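Local structure of pilus tip adhesin Cpa (Streptococcus pyogenes, 4C0Z) at residues K36-L41 against D122-I127; D23-G28 against P63-S68; N112-I117 against L183-P188. The protein forms the tip of the streptococcal pilus and can attach covalently to host-surface targets through reactive thioester bonds, one of them in this N-terminal domain. All coordinates share one frame; numbering follows the deposited sequence.

Contact 1 (K36-L41 against D122-I127); sequences KTYHNL and DPLNAI
The hydroxyl of Y38 donates a hydrogen bond to the side-chain amide oxygen of N125, OH and OD1 being 2.7 Å apart. The oxygen lies at the ring edge, in the ring plane, yet the hydroxyl approaches it from above the amide plane, 38° out, and the two flat groups are turned 52° against each other. Although its CB starts out away from the tyrosine, N125 comes near with CG beside the backbone N (chi1 -72°); its ND2 is held by Q163. Over one face of the same ring lies L124, from the first turn of helix 123-138: its CB stands 3.6 Å from the ring centroid, close to the normal, a CH-pi contact, while CD1 spreads along the CD2 side. Beyond the tyrosine, CG2 of I127 touches the carbonyl O of H39 at 3.3 Å, and its CD1 lies across the amide of N40, which has polar partners in Q52 and Y29. One water joins the backbones, accepting from N of H39 and donating to O of L124 at 2.7 Å. Edge bond and overlying carbon together should limit the ring's position and rotation, while I127 and the water carry the rest, near the spermidine pocket.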
# COMPACT_ATOMS: atom_id res chain seq x y z
N LYS I 36 4.08 14.18 7.89
CA LYS I 36 3.81 14.36 6.46
C LYS I 36 4.05 13.07 5.70
O LYS I 36 5.05 12.39 5.93
CB LYS I 36 4.65 15.51 5.89
CG LYS I 36 4.12 16.88 6.28
CD LYS I 36 4.90 18.00 5.62
CE LYS I 36 4.35 19.35 6.01
NZ LYS I 36 5.09 20.46 5.34
N THR I 37 3.12 12.74 4.81
CA THR I 37 3.16 11.51 4.00
C THR I 37 4.13 11.61 2.78
O THR I 37 3.91 10.92 1.78
CB THR I 37 1.74 11.13 3.54
OG1 THR I 37 1.12 12.27 2.92
CG2 THR I 37 0.89 10.58 4.68
N TYR I 38 5.20 12.41 2.89
CA TYR I 38 6.16 12.50 1.80
C TYR I 38 7.15 11.33 1.89
O TYR I 38 7.31 10.72 2.95
CB TYR I 38 6.94 13.82 1.87
CG TYR I 38 6.19 15.06 1.43
CD1 TYR I 38 5.54 15.11 0.20
CD2 TYR I 38 6.26 16.24 2.18
CE1 TYR I 38 4.92 16.28 -0.24
CE2 TYR I 38 5.63 17.41 1.75
CZ TYR I 38 4.96 17.43 0.53
OH TYR I 38 4.33 18.59 0.12
N HIS I 39 7.80 11.02 0.76
CA HIS I 39 8.86 10.03 0.65
C HIS I 39 9.88 10.54 -0.31
O HIS I 39 9.54 11.33 -1.21
CB HIS I 39 8.33 8.65 0.16
CG HIS I 39 7.30 8.08 1.07
ND1 HIS I 39 7.66 7.42 2.23
CD2 HIS I 39 5.95 8.18 1.02
CE1 HIS I 39 6.52 7.13 2.85
NE2 HIS I 39 5.47 7.55 2.14
N ASN I 40 11.12 10.10 -0.14
CA ASN I 40 12.21 10.42 -1.04
C ASN I 40 13.13 9.22 -1.00
O ASN I 40 14.14 9.21 -0.30
CB ASN I 40 12.91 11.75 -0.71
CG ASN I 40 13.79 12.23 -1.84
OD1 ASN I 40 14.19 11.48 -2.74
ND2 ASN I 40 14.12 13.52 -1.80
N LEU I 41 12.73 8.19 -1.72
CA LEU I 41 13.44 6.92 -1.77
C LEU I 41 14.69 6.98 -2.58
O LEU I 41 14.74 7.61 -3.64
CB LEU I 41 12.53 5.77 -2.23
CG LEU I 41 11.15 5.68 -1.58
CD1 LEU I 41 10.27 4.66 -2.26
CD2 LEU I 41 11.24 5.42 -0.09
N ASP I 122 6.91 21.70 -6.45
CA ASP I 122 7.91 21.58 -5.38
C ASP I 122 8.50 20.16 -5.37
O ASP I 122 7.75 19.22 -5.65
CB ASP I 122 7.31 21.96 -4.02
CG ASP I 122 6.79 23.39 -3.94
OD1 ASP I 122 7.28 24.25 -4.72
OD2 ASP I 122 5.92 23.67 -3.09
N PRO I 123 9.83 19.98 -5.12
CA PRO I 123 10.45 18.64 -5.23
C PRO I 123 9.70 17.45 -4.62
O PRO I 123 9.49 16.45 -5.32
CB PRO I 123 11.81 18.83 -4.56
CG PRO I 123 12.13 20.24 -4.77
CD PRO I 123 10.84 21.01 -4.80
N LEU I 124 9.26 17.54 -3.35
CA LEU I 124 8.55 16.45 -2.66
C LEU I 124 7.19 16.17 -3.28
O LEU I 124 6.79 15.01 -3.35
CB LEU I 124 8.47 16.68 -1.15
CG LEU I 124 9.80 16.65 -0.40
CD1 LEU I 124 9.67 17.30 0.97
CD2 LEU I 124 10.37 15.22 -0.31
N ASN I 125 6.52 17.21 -3.79
CA ASN I 125 5.24 17.08 -4.50
C ASN I 125 5.46 16.42 -5.87
O ASN I 125 4.61 15.66 -6.31
CB ASN I 125 4.57 18.45 -4.66
CG ASN I 125 4.00 19.04 -3.40
OD1 ASN I 125 3.64 18.33 -2.46
ND2 ASN I 125 3.85 20.35 -3.36
N ALA I 126 6.60 16.71 -6.51
CA ALA I 126 6.97 16.16 -7.82
C ALA I 126 7.28 14.66 -7.69
O ALA I 126 6.83 13.87 -8.52
CB ALA I 126 8.14 16.93 -8.43
N ILE I 127 7.98 14.27 -6.60
CA ILE I 127 8.28 12.86 -6.28
C ILE I 127 6.94 12.12 -6.06
O ILE I 127 6.73 11.03 -6.59
CB ILE I 127 9.21 12.72 -5.05
CG1 ILE I 127 10.62 13.18 -5.38
CG2 ILE I 127 9.23 11.28 -4.54
CD1 ILE I 127 11.48 13.60 -4.18
O HOH W 1 7.13 12.71 -1.94

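Contact 2 (D23-G28 against P63-S68); sequences DSYSKG and PSKSDS. With GOL (glycerol), chain B.
A single beta bridge between D23 and K65 joins the end of strand 19-23 to the loop that runs from strand 51-56 to strand 72-78. The N of D23 donates to O of S64 at 3.0 Å and 171°, while its O accepts from N of S66 at 2.9 Å; CA of K65 adds a C-H contact to that same carbonyl.

Side chains add to the backbone bonds. K65 lies alongside D23, pointing the same way, and the bend at the end of its chain (chi4 -56°) carries NZ to the carbonyl O of Y25, 2.8 Å away and almost in line with the C=O bond. Its salt bridge to OD2 of D23 is long, at 3.6 Å, so within the contact the backbone oxygen is the nearer partner of the ammonium. The carboxylate is shared out: OD1 accepts from N of Y25, closing an Asx turn, and also receives N of N40, whereas OD2 takes H39 and a water that continues to O of P63.

Farther along, OG of S26 and OD1 of D67 approach to 2.7 Å. A glycerol, probably from the crystallisation liquor, sits beside them, its O3 accepting from N of K27 and donating to OD1 of D67. A second water bridges OG of S26, OG of S66 and O of K27.

Because K65 also begins the type I turn that ends at S68, closed by N of S68 on O of K65 at 3.0 Å, the bridge is followed at once by a change of direction. The arrangement is that of an isolated beta bridge, flanked by an Asx turn and a beta turn, which ties the end of the first barrel strand to the loop after strand 51-56 in the thioester domain.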
# COMPACT_ATOMS: atom_id res chain seq x y z
N ASP I 23 14.39 5.39 2.75
CA ASP I 23 13.64 6.61 2.57
C ASP I 23 14.54 7.76 3.17
O ASP I 23 14.83 7.75 4.37
CB ASP I 23 12.27 6.50 3.28
CG ASP I 23 11.30 7.62 2.96
OD1 ASP I 23 11.65 8.51 2.14
OD2 ASP I 23 10.15 7.56 3.43
N SER I 24 14.96 8.73 2.34
CA SER I 24 15.76 9.87 2.77
C SER I 24 14.89 11.01 3.36
O SER I 24 15.44 11.97 3.92
CB SER I 24 16.66 10.38 1.65
OG SER I 24 15.91 11.06 0.66
N TYR I 25 13.53 10.91 3.25
CA TYR I 25 12.65 11.90 3.87
C TYR I 25 12.59 11.45 5.33
O TYR I 25 11.73 10.67 5.73
CB TYR I 25 11.25 11.94 3.22
CG TYR I 25 10.40 13.05 3.80
CD1 TYR I 25 10.71 14.39 3.56
CD2 TYR I 25 9.33 12.77 4.64
CE1 TYR I 25 9.94 15.41 4.11
CE2 TYR I 25 8.55 13.78 5.19
CZ TYR I 25 8.86 15.11 4.91
OH TYR I 25 8.11 16.11 5.46
N SER I 26 13.57 11.93 6.10
CA SER I 26 13.86 11.55 7.47
C SER I 26 14.55 12.75 8.19
O SER I 26 14.87 13.73 7.54
CB SER I 26 14.83 10.37 7.40
OG SER I 26 15.12 9.83 8.68
N LYS I 27 14.78 12.66 9.52
CA LYS I 27 15.45 13.72 10.29
C LYS I 27 16.73 14.17 9.58
O LYS I 27 17.55 13.34 9.18
CB LYS I 27 15.79 13.26 11.73
CG LYS I 27 14.64 13.37 12.71
CD LYS I 27 15.07 12.95 14.11
CE LYS I 27 13.96 13.06 15.12
NZ LYS I 27 13.85 14.43 15.65
N GLY I 28 16.86 15.47 9.37
CA GLY I 28 18.01 16.03 8.66
C GLY I 28 17.64 16.54 7.28
O GLY I 28 18.34 17.40 6.72
N PRO I 63 10.40 1.10 2.49
CA PRO I 63 11.76 1.00 3.05
C PRO I 63 11.87 1.93 4.27
O PRO I 63 11.22 2.98 4.33
CB PRO I 63 12.66 1.47 1.89
CG PRO I 63 11.80 1.32 0.65
CD PRO I 63 10.43 1.66 1.13
N SER I 64 12.63 1.51 5.28
CA SER I 64 12.85 2.28 6.50
C SER I 64 13.56 3.60 6.20
O SER I 64 14.31 3.72 5.23
CB SER I 64 13.73 1.49 7.47
OG SER I 64 13.19 0.23 7.81
N LYS I 65 13.33 4.59 7.08
CA LYS I 65 13.99 5.91 7.01
C LYS I 65 15.49 5.73 7.23
O LYS I 65 15.89 4.79 7.91
CB LYS I 65 13.38 6.86 8.04
CG LYS I 65 11.93 7.21 7.68
CD LYS I 65 11.38 8.33 8.53
CE LYS I 65 9.93 8.64 8.18
NZ LYS I 65 9.74 8.97 6.73
N SER I 66 16.31 6.61 6.64
CA SER I 66 17.77 6.53 6.73
C SER I 66 18.32 6.55 8.15
O SER I 66 19.38 5.98 8.38
CB SER I 66 18.45 7.62 5.89
OG SER I 66 17.88 8.88 6.17
N ASP I 67 17.60 7.16 9.11
CA ASP I 67 18.08 7.20 10.51
C ASP I 67 17.55 6.03 11.38
O ASP I 67 17.68 6.07 12.60
CB ASP I 67 17.77 8.57 11.13
CG ASP I 67 16.31 8.79 11.52
OD1 ASP I 67 15.41 8.20 10.85
OD2 ASP I 67 16.06 9.59 12.44
N SER I 68 16.94 5.03 10.75
CA SER I 68 16.44 3.84 11.46
C SER I 68 17.62 2.91 11.71
O SER I 68 18.58 2.93 10.95
CB SER I 68 15.37 3.12 10.62
OG SER I 68 14.98 1.88 11.18
C1 GOL B . 11.09 10.11 13.62
O1 GOL B . 11.14 11.47 14.04
C2 GOL B . 12.36 9.71 12.90
O2 GOL B . 12.32 8.32 12.59
C3 GOL B . 12.45 10.51 11.63
O3 GOL B . 13.62 10.22 10.89
O HOH W 2 9.32 5.32 5.22
O HOH W 3 17.75 10.83 8.29

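Contact 3 (N112-I117 against L183-P188); sequences NDRNGI and LPNQVP
Polar bonds centre on the side-chain amide of N115, which faces the backbone of N185 and uses both of its ends on that one residue. With CG anti to the carbonyl carbon of N115 (chi1 -69°), the amide is brought up to N185. ND2 of N115 donates to the carbonyl O of N185 at 2.8 Å and 174°, lying in the carbonyl plane on a lone pair, with the acceptor in turn in the plane of the amide. OD1 of N115 accepts from N of N185 at 2.9 Å, again in plane and on a lone pair. The pair of bonds resembles the pairing of a strand's N-H and C=O with a neighbouring backbone, and it fixes the rotation of the asparagine amide. A further bond from ND2 to OD1 of N108, on helix 98-108, uses the amide group a second time.

The side chain of N185 answers more loosely. Its ND2 makes two weak bonds, to OD1 of N115 at 3.3 Å and to O of R114 at 3.4 Å, with its amide turned only 20° from that of N115.

N115 stands at the third position of a type I beta turn from D113 to G116, in the loop that leads from helix 98-108 to helix 123-138; facing it is the irregular connection between helix 177-181 and strand 191-198. Within that connection, NE2 of Q186 folds back to O of L183 at 3.1 Å and also bonds O of V180.

Apolar contacts flank the amide. CB of L183 packs against CG of N115 at 3.6 Å, and CD1 of L183 meets CD1 of I117, whose side chain also rests on A170 and R173 of helix 161-174. Farther out, the aliphatic CG of R114 lies against CB of N185 at 3.5 Å, where the two side chains cross at about a right angle; the guanidinium NE of R114 bonds to the hydroxyl of Y107.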
# COMPACT_ATOMS: atom_id res chain seq x y z
N ASN I 112 14.47 14.17 -13.52
CA ASN I 112 14.82 14.32 -14.94
C ASN I 112 14.00 15.39 -15.66
O ASN I 112 14.59 16.28 -16.28
CB ASN I 112 14.79 12.99 -15.67
CG ASN I 112 15.79 12.94 -16.82
OD1 ASN I 112 16.98 13.17 -16.63
ND2 ASN I 112 15.33 12.63 -18.03
N ASP I 113 12.66 15.32 -15.56
CA ASP I 113 11.71 16.30 -16.11
C ASP I 113 12.12 16.87 -17.51
O ASP I 113 12.08 18.08 -17.71
CB ASP I 113 11.55 17.44 -15.08
CG ASP I 113 10.43 18.43 -15.35
OD1 ASP I 113 9.39 18.01 -15.92
OD2 ASP I 113 10.57 19.61 -14.97
N ARG I 114 12.57 16.00 -18.45
CA ARG I 114 13.08 16.43 -19.76
C ARG I 114 12.07 17.27 -20.58
O ARG I 114 12.51 18.16 -21.30
CB ARG I 114 13.64 15.23 -20.56
CG ARG I 114 14.40 15.57 -21.87
CD ARG I 114 15.92 15.73 -21.76
NE ARG I 114 16.68 14.80 -22.62
CZ ARG I 114 17.73 15.12 -23.37
NH1 ARG I 114 18.15 16.37 -23.45
NH2 ARG I 114 18.35 14.19 -24.09
N ASN I 115 10.75 17.04 -20.44
CA ASN I 115 9.77 17.81 -21.22
C ASN I 115 8.99 18.86 -20.40
O ASN I 115 7.99 19.41 -20.88
CB ASN I 115 8.83 16.89 -21.99
CG ASN I 115 9.52 16.15 -23.11
OD1 ASN I 115 9.95 16.73 -24.11
ND2 ASN I 115 9.62 14.84 -22.96
N GLY I 116 9.50 19.16 -19.20
CA GLY I 116 8.95 20.16 -18.30
C GLY I 116 7.56 19.90 -17.74
O GLY I 116 6.89 20.85 -17.33
N ILE I 117 7.13 18.62 -17.70
CA ILE I 117 5.82 18.24 -17.15
C ILE I 117 5.72 18.62 -15.65
O ILE I 117 4.65 19.04 -15.20
CB ILE I 117 5.51 16.73 -17.42
CG1 ILE I 117 5.25 16.47 -18.92
CG2 ILE I 117 4.36 16.19 -16.54
CD1 ILE I 117 5.11 15.00 -19.31
N LEU I 183 5.40 14.52 -27.07
CA LEU I 183 6.38 15.48 -26.56
C LEU I 183 7.67 15.54 -27.37
O LEU I 183 8.02 14.53 -27.99
CB LEU I 183 6.67 15.20 -25.07
CG LEU I 183 5.52 15.40 -24.10
CD1 LEU I 183 5.82 14.76 -22.78
CD2 LEU I 183 5.20 16.88 -23.91
N PRO I 184 8.39 16.69 -27.40
CA PRO I 184 9.60 16.79 -28.24
C PRO I 184 10.74 15.83 -27.91
O PRO I 184 11.39 15.34 -28.83
CB PRO I 184 10.04 18.25 -28.08
CG PRO I 184 8.83 18.96 -27.59
CD PRO I 184 8.10 17.98 -26.75
N ASN I 185 10.98 15.58 -26.61
CA ASN I 185 12.07 14.69 -26.19
C ASN I 185 11.56 13.30 -25.81
O ASN I 185 10.84 13.15 -24.82
CB ASN I 185 12.87 15.33 -25.06
CG ASN I 185 13.42 16.70 -25.38
OD1 ASN I 185 14.18 16.87 -26.33
ND2 ASN I 185 13.06 17.69 -24.58
N GLN I 186 11.94 12.28 -26.60
CA GLN I 186 11.57 10.88 -26.36
C GLN I 186 12.71 10.14 -25.64
O GLN I 186 13.86 10.56 -25.75
CB GLN I 186 11.20 10.17 -27.68
CG GLN I 186 9.97 10.75 -28.40
CD GLN I 186 8.66 10.49 -27.70
OE1 GLN I 186 8.19 9.35 -27.59
NE2 GLN I 186 8.01 11.55 -27.23
N VAL I 187 12.40 9.06 -24.88
CA VAL I 187 13.40 8.26 -24.14
C VAL I 187 14.49 7.71 -25.09
O VAL I 187 14.18 6.92 -25.99
CB VAL I 187 12.77 7.13 -23.28
CG1 VAL I 187 13.83 6.37 -22.48
CG2 VAL I 187 11.71 7.68 -22.35
N PRO I 188 15.76 8.12 -24.89
CA PRO I 188 16.83 7.56 -25.74
C PRO I 188 17.23 6.15 -25.30
O PRO I 188 16.88 5.74 -24.19
CB PRO I 188 17.97 8.56 -25.55
CG PRO I 188 17.78 9.06 -24.13
CD PRO I 188 16.30 9.05 -23.88

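From the N terminus, the chain leaves strand 19-23 into 23-28, passes 36-41 and enters strand 41-44; 63-68 follows strand 51-56 and returns to close contact 2. Contact 1 stays open until 122-127, so the two cross, and they touch where the O of N40 meets the OG of S24. Contact 3 opens at 112-117, inside the span of contact 1, and closes only at 183-188: these cross as well, without touching. Contact 2 joins parts of the barrel, contact 1 ties barrel to helix 123-138, and contact 3, about 30 Å from contact 2 between centres, links the loop between helices 98-108 and 123-138 to the connection from helix 177-181 to strand 191-198.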